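Local coordinates for conserved hypothetical protein (Enterococcus faecalis, PDB 1Z6M) that is of unknown function but adopts a thioredoxin-like fold with a CxxC pattern at a helix start, consistent with a thiol-disulfide oxidoreductase role, at residues A[12-17]-A[143-148]; A[34-39]-A[81-86]; A[65-70]-A[139-144]. All blocks are in the same frame, centred on the assembly; numbering follows the deposited sequence. Where two conformers were deposited one is given.

Interaction 1: A[12-17]-A[143-148]; sequences TKVNTE and NAAHIQ
Val-14 and Lys-13 meet Ala-145, Ala-144 and Ile-147 in an apolar contact, edged by water bridges, between the loop that precedes strand 20-22 and the C-terminal end of helix 132-145. No direct hydrogen bond joins the two segments. Val-14 does the inward work with one branch: CG1, set anti to its own carbonyl carbon (chi1 -60°), touches Ala-145 CB at 3.6 Å and Ile-147 CD1 at 3.8 Å, the valine and isoleucine side chains crossing at about a right angle. Lys-13 lies over the last helical turn, its CB 3.8 Å from Ala-145 CA and its CG 3.5 Å from Ala-144 O. Bends at chi2 and chi4 then carry its amine away from the helix to a water that Lys-13 NZ reaches at 2.9 Å and that donates to Ala-144 O at 2.7 Å. A second water, held only weakly by Lys-13 NZ, lies in the ring plane of His-146, 2.8 Å from His-146 NE2. His-146, with positive phi (64°), forms the Schellman motif that follows the last turn; Ile-147 then points toward the 12-17 loop. The example illustrates how a helix terminus can be covered by a remote piece of chain. Beneath it lies the sheet: Val-14 and Ile-147 both pack on Phe-34 of strand 29-35 and on Ile-154 of strand 152-155.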
loop_
_atom_site.group_PDB
_atom_site.type_symbol
_atom_site.label_atom_id
_atom_site.label_comp_id
_atom_site.label_asym_id
_atom_site.label_seq_id
_atom_site.Cartn_x
_atom_site.Cartn_y
_atom_site.Cartn_z
ATOM N N THR A 12 4.602 3.238 -16.946
ATOM C CA THR A 12 5.813 2.525 -17.360
ATOM C C THR A 12 6.971 2.721 -16.374
ATOM O O THR A 12 7.969 2.007 -16.445
ATOM C CB THR A 12 6.314 2.915 -18.780
ATOM O OG1 THR A 12 6.858 4.241 -18.760
ATOM C CG2 THR A 12 5.199 2.797 -19.806
ATOM N N LYS A 13 6.833 3.670 -15.450
ATOM C CA LYS A 13 7.932 4.044 -14.555
ATOM C C LYS A 13 7.838 3.380 -13.190
ATOM O O LYS A 13 8.689 3.593 -12.329
ATOM C CB LYS A 13 8.035 5.567 -14.381
ATOM C CG LYS A 13 8.189 6.344 -15.661
ATOM C CD LYS A 13 9.505 6.072 -16.346
ATOM C CE LYS A 13 9.633 6.869 -17.652
ATOM N NZ LYS A 13 9.895 8.322 -17.438
ATOM N N VAL A 14 6.799 2.588 -12.985
ATOM C CA VAL A 14 6.697 1.799 -11.762
ATOM C C VAL A 14 7.353 0.444 -12.000
ATOM O O VAL A 14 7.559 0.041 -13.152
ATOM C CB VAL A 14 5.228 1.657 -11.277
ATOM C CG1 VAL A 14 4.627 3.041 -10.996
ATOM C CG2 VAL A 14 4.371 0.898 -12.285
ATOM N N ASN A 15 7.685 -0.257 -10.922
ATOM C CA ASN A 15 8.290 -1.575 -11.044
ATOM C C ASN A 15 7.659 -2.558 -10.069
ATOM O O ASN A 15 6.943 -2.165 -9.140
ATOM C CB ASN A 15 9.814 -1.492 -10.853
ATOM C CG ASN A 15 10.201 -1.059 -9.440
ATOM O OD1 ASN A 15 9.984 -1.791 -8.470
ATOM N ND2 ASN A 15 10.759 0.145 -9.319
ATOM N N THR A 16 7.931 -3.836 -10.291
ATOM C CA THR A 16 7.418 -4.899 -9.439
ATOM C C THR A 16 8.491 -5.425 -8.490
ATOM O O THR A 16 8.370 -6.534 -7.970
ATOM C CB THR A 16 6.867 -6.055 -10.286
ATOM O OG1 THR A 16 7.919 -6.581 -11.104
ATOM C CG2 THR A 16 5.745 -5.550 -11.176
ATOM N N GLU A 17 9.518 -4.618 -8.242
ATOM C CA GLU A 17 10.638 -5.023 -7.392
ATOM C C GLU A 17 10.569 -4.462 -5.977
ATOM O O GLU A 17 10.660 -5.216 -5.007
ATOM C CB GLU A 17 11.961 -4.632 -8.048
ATOM C CG GLU A 17 12.257 -5.389 -9.325
ATOM C CD GLU A 17 12.457 -6.879 -9.103
ATOM O OE1 GLU A 17 13.152 -7.254 -8.129
ATOM O OE2 GLU A 17 11.924 -7.675 -9.913
ATOM N N ASN A 143 7.688 9.467 -7.710
ATOM C CA ASN A 143 8.047 10.682 -8.414
ATOM C C ASN A 143 8.268 10.442 -9.906
ATOM O O ASN A 143 7.789 11.204 -10.747
ATOM C CB ASN A 143 9.286 11.324 -7.798
ATOM C CG ASN A 143 9.655 12.600 -8.495
ATOM O OD1 ASN A 143 8.928 13.584 -8.415
ATOM N ND2 ASN A 143 10.774 12.587 -9.203
ATOM N N ALA A 144 8.986 9.377 -10.233
ATOM C CA ALA A 144 9.246 9.013 -11.631
ATOM C C ALA A 144 7.960 8.795 -12.404
ATOM O O ALA A 144 7.858 9.151 -13.575
ATOM C CB ALA A 144 10.135 7.762 -11.712
ATOM N N ALA A 145 6.972 8.204 -11.736
ATOM C CA ALA A 145 5.703 7.859 -12.363
ATOM C C ALA A 145 4.668 8.978 -12.237
ATOM O O ALA A 145 3.552 8.848 -12.738
ATOM C CB ALA A 145 5.172 6.560 -11.751
ATOM N N HIS A 146 5.042 10.077 -11.577
ATOM C CA HIS A 146 4.141 11.236 -11.398
ATOM C C HIS A 146 2.923 10.874 -10.563
ATOM O O HIS A 146 1.824 11.348 -10.819
ATOM C CB HIS A 146 3.732 11.868 -12.743
ATOM C CG HIS A 146 4.840 11.877 -13.746
ATOM N ND1 HIS A 146 6.029 12.534 -13.526
ATOM C CD2 HIS A 146 4.960 11.274 -14.953
ATOM C CE1 HIS A 146 6.834 12.345 -14.557
ATOM N NE2 HIS A 146 6.209 11.582 -15.436
ATOM N N ILE A 147 3.151 10.008 -9.576
ATOM C CA ILE A 147 2.122 9.565 -8.639
ATOM C C ILE A 147 2.257 10.390 -7.367
ATOM O O ILE A 147 3.228 10.240 -6.616
ATOM C CB ILE A 147 2.305 8.066 -8.321
ATOM C CG1 ILE A 147 2.031 7.230 -9.574
ATOM C CG2 ILE A 147 1.396 7.620 -7.166
ATOM C CD1 ILE A 147 2.403 5.755 -9.424
ATOM N N GLN A 148 1.299 11.278 -7.134
ATOM C CA GLN A 148 1.328 12.128 -5.947
ATOM C C GLN A 148 0.366 11.681 -4.868
ATOM O O GLN A 148 0.526 12.045 -3.714
ATOM C CB GLN A 148 0.925 13.553 -6.314
ATOM C CG GLN A 148 1.866 14.291 -7.231
ATOM C CD GLN A 148 1.231 15.573 -7.728
ATOM O OE1 GLN A 148 0.982 15.735 -8.921
ATOM N NE2 GLN A 148 0.921 16.472 -6.805
HETATM O O HOH W 1 7.126 10.201 -17.722
HETATM O O HOH W 2 9.865 10.025 -15.146
#

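Interaction 2: A[34-39]-A[81-86]; sequences FINVRC and VMHHYI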
loop_
_atom_site.group_PDB
_atom_site.type_symbol
_atom_site.label_atom_id
_atom_site.label_comp_id
_atom_site.label_asym_id
_atom_site.label_seq_id
_atom_site.Cartn_x
_atom_site.Cartn_y
_atom_site.Cartn_z
ATOM N N PHE A 34 0.348 1.796 -4.371
ATOM C CA PHE A 34 0.950 2.882 -3.597
ATOM C C PHE A 34 -0.058 3.302 -2.540
ATOM O O PHE A 34 -1.153 3.769 -2.862
ATOM C CB PHE A 34 1.286 4.083 -4.495
ATOM C CG PHE A 34 2.467 3.866 -5.398
ATOM C CD1 PHE A 34 2.317 3.221 -6.629
ATOM C CD2 PHE A 34 3.739 4.298 -5.017
ATOM C CE1 PHE A 34 3.409 3.033 -7.476
ATOM C CE2 PHE A 34 4.828 4.104 -5.846
ATOM C CZ PHE A 34 4.670 3.471 -7.069
ATOM N N ILE A 35 0.306 3.111 -1.279
ATOM C CA ILE A 35 -0.610 3.384 -0.187
ATOM C C ILE A 35 0.125 4.049 0.977
ATOM O O ILE A 35 1.355 3.974 1.100
ATOM C CB ILE A 35 -1.337 2.110 0.339
ATOM C CG1 ILE A 35 -0.342 1.108 0.899
ATOM C CG2 ILE A 35 -2.257 1.475 -0.741
ATOM C CD1 ILE A 35 -1.019 0.009 1.722
ATOM N N ASN A 36 -0.645 4.705 1.835
ATOM C CA ASN A 36 -0.138 5.148 3.125
ATOM C C ASN A 36 -1.130 4.628 4.159
ATOM O O ASN A 36 -2.342 4.796 4.007
ATOM C CB ASN A 36 -0.008 6.680 3.162
ATOM C CG ASN A 36 0.513 7.195 4.494
ATOM O OD1 ASN A 36 -0.149 7.055 5.514
ATOM N ND2 ASN A 36 1.703 7.801 4.483
ATOM N N VAL A 37 -0.629 3.961 5.188
ATOM C CA VAL A 37 -1.513 3.235 6.106
ATOM C C VAL A 37 -2.352 4.110 7.010
ATOM O O VAL A 37 -3.259 3.609 7.666
ATOM C CB VAL A 37 -0.800 2.149 6.958
ATOM C CG1 VAL A 37 -0.226 1.064 6.078
ATOM C CG2 VAL A 37 0.237 2.758 7.919
ATOM N N ARG A 38 -2.080 5.417 7.046
ATOM C CA ARG A 38 -2.975 6.326 7.787
ATOM C C ARG A 38 -4.127 6.838 6.930
ATOM O O ARG A 38 -5.083 7.414 7.430
ATOM C CB ARG A 38 -2.217 7.510 8.394
ATOM C CG ARG A 38 -2.957 8.156 9.586
ATOM C CD ARG A 38 -3.672 9.436 9.219
ATOM N NE ARG A 38 -4.524 9.917 10.310
ATOM C CZ ARG A 38 -5.775 9.510 10.517
ATOM N NH1 ARG A 38 -6.334 8.617 9.716
ATOM N NH2 ARG A 38 -6.474 9.999 11.530
ATOM N N CYS A 39 -4.033 6.624 5.626
ATOM C CA CYS A 39 -5.007 7.202 4.731
ATOM C C CYS A 39 -6.345 6.454 4.790
ATOM O O CYS A 39 -6.375 5.247 4.603
ATOM C CB CYS A 39 -4.431 7.201 3.309
ATOM S SG CYS A 39 -5.628 7.649 2.051
ATOM N N VAL A 81 5.279 6.750 10.177
ATOM C CA VAL A 81 5.854 6.091 11.337
ATOM C C VAL A 81 5.505 4.604 11.289
ATOM O O VAL A 81 6.383 3.752 11.424
ATOM C CB VAL A 81 5.341 6.699 12.662
ATOM C CG1 VAL A 81 5.901 5.922 13.855
ATOM C CG2 VAL A 81 5.708 8.183 12.764
HETATM N N MSE A 82 4.226 4.291 11.072
HETATM C CA MSE A 82 3.786 2.904 11.002
HETATM C C MSE A 82 4.474 2.098 9.908
HETATM O O MSE A 82 4.776 0.919 10.103
HETATM C CB MSE A 82 2.266 2.841 10.840
HETATM C CG MSE A 82 1.505 3.061 12.138
HETATM SE SE MSE A 82 1.643 1.618 13.296
HETATM C CE MSE A 82 0.815 2.305 14.770
ATOM N N HIS A 83 4.738 2.735 8.767
ATOM C CA HIS A 83 5.422 2.069 7.664
ATOM C C HIS A 83 6.774 1.513 8.072
ATOM O O HIS A 83 7.274 0.574 7.452
ATOM C CB HIS A 83 5.647 3.038 6.517
ATOM C CG HIS A 83 4.393 3.464 5.828
ATOM N ND1 HIS A 83 4.376 4.484 4.907
ATOM C CD2 HIS A 83 3.124 3.001 5.907
ATOM C CE1 HIS A 83 3.149 4.626 4.438
ATOM N NE2 HIS A 83 2.366 3.744 5.036
ATOM N N HIS A 84 7.373 2.096 9.105
ATOM C CA HIS A 84 8.720 1.710 9.506
ATOM C C HIS A 84 8.738 0.546 10.490
ATOM O O HIS A 84 9.814 0.136 10.927
ATOM C CB HIS A 84 9.473 2.929 10.048
ATOM C CG HIS A 84 9.418 4.103 9.127
ATOM N ND1 HIS A 84 9.485 5.403 9.574
ATOM C CD2 HIS A 84 9.256 4.176 7.782
ATOM C CE1 HIS A 84 9.384 6.225 8.543
ATOM N NE2 HIS A 84 9.236 5.506 7.446
ATOM N N TYR A 85 7.549 0.018 10.812
ATOM C CA TYR A 85 7.384 -1.145 11.685
ATOM C C TYR A 85 7.013 -2.399 10.891
ATOM O O TYR A 85 6.628 -3.420 11.462
ATOM C CB TYR A 85 6.344 -0.854 12.792
ATOM C CG TYR A 85 6.874 0.093 13.837
ATOM C CD1 TYR A 85 6.881 1.473 13.633
ATOM C CD2 TYR A 85 7.399 -0.398 15.030
ATOM C CE1 TYR A 85 7.396 2.344 14.589
ATOM C CE2 TYR A 85 7.915 0.458 15.988
ATOM C CZ TYR A 85 7.915 1.829 15.760
ATOM O OH TYR A 85 8.431 2.687 16.707
ATOM N N ILE A 86 7.138 -2.309 9.568
ATOM C CA ILE A 86 6.798 -3.397 8.676
ATOM C C ILE A 86 7.997 -4.305 8.481
ATOM O O ILE A 86 9.085 -3.855 8.106
ATOM C CB ILE A 86 6.239 -2.851 7.330
ATOM C CG1 ILE A 86 4.843 -2.251 7.559
ATOM C CG2 ILE A 86 6.229 -3.929 6.243
ATOM C CD1 ILE A 86 3.742 -3.267 7.870
#
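The ring nitrogen His-83 NE2 accepts the backbone N-H of Val-37 at 3.0 Å, a nearly straight bond (162°) whose donor is tilted 16° out of the imidazole plane. Asp-70 takes the other nitrogen, His-83 ND1, so the buried ring is gripped at both ends and its rotation is fixed; the carboxylate would probably polarise it. Asn-36 CA sits at the ring edge, 3.4 Å from His-83 NE2. The amide nitrogen Asn-36 ND2 donates to Phe-69 O and merely packs on the ring, 3.5 Å from His-83 CE1, amide and ring planes 57° apart. In one of the two conformers of Val-37, CG1 also lies at the ring edge, by NE2 and CD2, and CG2 touches His-83 CD2 and the CB of selenomethionine Met-82. The loop is also braced from within, since Asn-36 OD1 accepts from Arg-38 N at 3.0 Å in an Asx turn, inside a type I turn from Asn-36 to Cys-39. Cys-39, at the N-cap of helix 40-58, begins a CxxC pattern, and a strand leading through a short loop into such a helix is the hallmark of the thioredoxin-fold active site, a role that here remains inferred.

Interaction 3: A[65-70]-A[139-144]; sequences IIKLFD and IAEANA
Glu-141 runs out extended, with CG opposite the backbone N (chi1 -177°), while Lys-67 stays straight from CB as far as its last torsion and bends there (chi4 -81°), which turns the amine onto the carboxylate. The two side chains cross at about a right angle. The resulting salt bridge is buried. Lys-67 NZ donates to Glu-141 OE1 at 2.8 Å, where the oxygen receives it on its syn lone pair, and makes a weak second bond to Glu-141 OE2 at 3.0 Å. Neither charge depends on the other alone: Lys-67 NZ also donates to the backbone oxygens of Asn-15 and Thr-18, and Glu-141 OE2 accepts from the backbone N of Asn-15. These partners probably help both groups keep their charges within the fold. Helix 132-145 packs here on the sheet of the thioredoxin-like fold, against strand 62-68 and the residues that continue it, with the Lys-67 and Glu-141 pair at one point and the aromatic ring of Phe-69 at another. Ala-142 CB rests over one face of that ring in a CH-pi contact, 3.9 Å from the Phe-69 ring centroid and 30° off the ring normal, and comes nearest at Phe-69 CZ, 3.5 Å away. Ile-139 CG1 comes in at the ring edge, 4.2 Å from Phe-69 CE1, its side chain crossing that of Phe-69 at about a right angle; the same carbon lies 3.9 Å from Asp-70 O. Val-138 of the same helix and Val-150 touch the phenylalanine as well, whereas the carboxylate of Asp-70 is engaged through OD2 by His-84 NE2.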
loop_
_atom_site.group_PDB
_atom_site.type_symbol
_atom_site.label_atom_id
_atom_site.label_comp_id
_atom_site.label_asym_id
_atom_site.label_seq_id
_atom_site.Cartn_x
_atom_site.Cartn_y
_atom_site.Cartn_z
ATOM N N ILE A 65 2.336 -6.017 -5.138
ATOM C CA ILE A 65 3.555 -5.332 -4.718
ATOM C C ILE A 65 3.119 -4.042 -4.036
ATOM O O ILE A 65 2.705 -3.074 -4.678
ATOM C CB ILE A 65 4.552 -5.063 -5.875
ATOM C CG1 ILE A 65 4.868 -6.348 -6.648
ATOM C CG2 ILE A 65 5.831 -4.449 -5.318
ATOM C CD1 ILE A 65 3.957 -6.591 -7.864
ATOM N N ILE A 66 3.185 -4.071 -2.709
ATOM C CA ILE A 66 2.646 -3.005 -1.880
ATOM C C ILE A 66 3.763 -2.029 -1.535
ATOM O O ILE A 66 4.757 -2.414 -0.889
ATOM C CB ILE A 66 1.941 -3.575 -0.629
ATOM C CG1 ILE A 66 0.758 -4.466 -1.050
ATOM C CG2 ILE A 66 1.454 -2.442 0.283
ATOM C CD1 ILE A 66 0.201 -5.336 0.071
ATOM N N LYS A 67 3.586 -0.794 -1.991
ATOM C CA LYS A 67 4.580 0.261 -1.871
ATOM C C LYS A 67 4.110 1.259 -0.834
ATOM O O LYS A 67 3.181 2.029 -1.085
ATOM C CB LYS A 67 4.809 0.913 -3.237
ATOM C CG LYS A 67 5.368 -0.110 -4.240
ATOM C CD LYS A 67 5.530 0.461 -5.628
ATOM C CE LYS A 67 5.949 -0.605 -6.636
ATOM N NZ LYS A 67 7.428 -0.906 -6.623
ATOM N N LEU A 68 4.749 1.219 0.330
ATOM C CA LEU A 68 4.356 2.082 1.450
ATOM C C LEU A 68 5.001 3.442 1.252
ATOM O O LEU A 68 6.217 3.600 1.392
ATOM C CB LEU A 68 4.722 1.434 2.787
ATOM C CG LEU A 68 4.045 0.075 3.016
ATOM C CD1 LEU A 68 4.460 -0.473 4.365
ATOM C CD2 LEU A 68 2.532 0.145 2.927
ATOM N N PHE A 69 4.156 4.395 0.864
ATOM C CA PHE A 69 4.570 5.715 0.397
ATOM C C PHE A 69 4.514 6.675 1.587
ATOM O O PHE A 69 3.420 7.076 2.033
ATOM C CB PHE A 69 3.573 6.113 -0.707
ATOM C CG PHE A 69 3.931 7.334 -1.536
ATOM C CD1 PHE A 69 5.058 8.119 -1.298
ATOM C CD2 PHE A 69 3.063 7.715 -2.561
ATOM C CE1 PHE A 69 5.307 9.252 -2.097
ATOM C CE2 PHE A 69 3.313 8.825 -3.343
ATOM C CZ PHE A 69 4.433 9.604 -3.107
ATOM N N ASP A 70 5.689 7.022 2.130
ATOM C CA ASP A 70 5.735 8.064 3.185
ATOM C C ASP A 70 5.401 9.409 2.556
ATOM O O ASP A 70 5.973 9.773 1.518
ATOM C CB ASP A 70 7.075 8.190 3.940
ATOM C CG ASP A 70 7.491 6.910 4.673
ATOM O OD1 ASP A 70 6.794 5.852 4.612
ATOM O OD2 ASP A 70 8.536 6.990 5.372
ATOM N N ILE A 139 9.455 6.633 -2.671
ATOM C CA ILE A 139 9.242 8.046 -2.982
ATOM C C ILE A 139 9.779 8.392 -4.385
ATOM O O ILE A 139 9.109 9.077 -5.168
ATOM C CB ILE A 139 9.888 8.944 -1.919
ATOM C CG1 ILE A 139 9.147 8.793 -0.588
ATOM C CG2 ILE A 139 9.933 10.407 -2.380
ATOM C CD1 ILE A 139 9.903 9.338 0.595
ATOM N N ALA A 140 10.977 7.899 -4.703
ATOM C CA ALA A 140 11.602 8.149 -6.004
ATOM C C ALA A 140 10.800 7.533 -7.145
ATOM O O ALA A 140 10.655 8.138 -8.199
ATOM C CB ALA A 140 13.029 7.616 -6.007
ATOM N N GLU A 141 10.265 6.333 -6.926
ATOM C CA GLU A 141 9.456 5.644 -7.932
ATOM C C GLU A 141 8.144 6.389 -8.171
ATOM O O GLU A 141 7.755 6.622 -9.314
ATOM C CB GLU A 141 9.199 4.204 -7.491
ATOM C CG GLU A 141 8.442 3.373 -8.489
ATOM C CD GLU A 141 8.106 1.977 -7.993
ATOM O OE1 GLU A 141 8.696 1.516 -6.984
ATOM O OE2 GLU A 141 7.268 1.316 -8.642
ATOM N N ALA A 142 7.467 6.776 -7.092
ATOM C CA ALA A 142 6.246 7.572 -7.220
ATOM C C ALA A 142 6.549 8.846 -8.004
ATOM O O ALA A 142 5.781 9.259 -8.882
ATOM C CB ALA A 142 5.670 7.896 -5.850
ATOM N N ASN A 143 7.688 9.467 -7.710
ATOM C CA ASN A 143 8.047 10.682 -8.414
ATOM C C ASN A 143 8.268 10.442 -9.906
ATOM O O ASN A 143 7.789 11.204 -10.747
ATOM C CB ASN A 143 9.286 11.324 -7.798
ATOM C CG ASN A 143 9.655 12.600 -8.495
ATOM O OD1 ASN A 143 8.928 13.584 -8.415
ATOM N ND2 ASN A 143 10.774 12.587 -9.203
ATOM N N ALA A 144 8.986 9.377 -10.233
ATOM C CA ALA A 144 9.246 9.013 -11.631
ATOM C C ALA A 144 7.960 8.795 -12.404
ATOM O O ALA A 144 7.858 9.151 -13.575
ATOM C CB ALA A 144 10.135 7.762 -11.712
#

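Overall arrangement
Along the chain, interaction 2 is nested inside the span closed by interaction 1, and the segments of interactions 2 and 3 alternate. Interactions 1 and 3 lie close, centres about 7 Å apart, because both use helix 132-145 and share Asn-143 and Ala-144; they end on the same part of the chain and lie on the same side of its centre. Interaction 2 is about 11 Å from interaction 3 and about 18 Å from interaction 1, centre to centre. The neighbouring strands 29-35 and 62-68 place interactions 2 and 3 on one sheet. The three contacts touch one another and lie around that sheet, interaction 2 including Cys-39 of a possible thioredoxin-type CxxC.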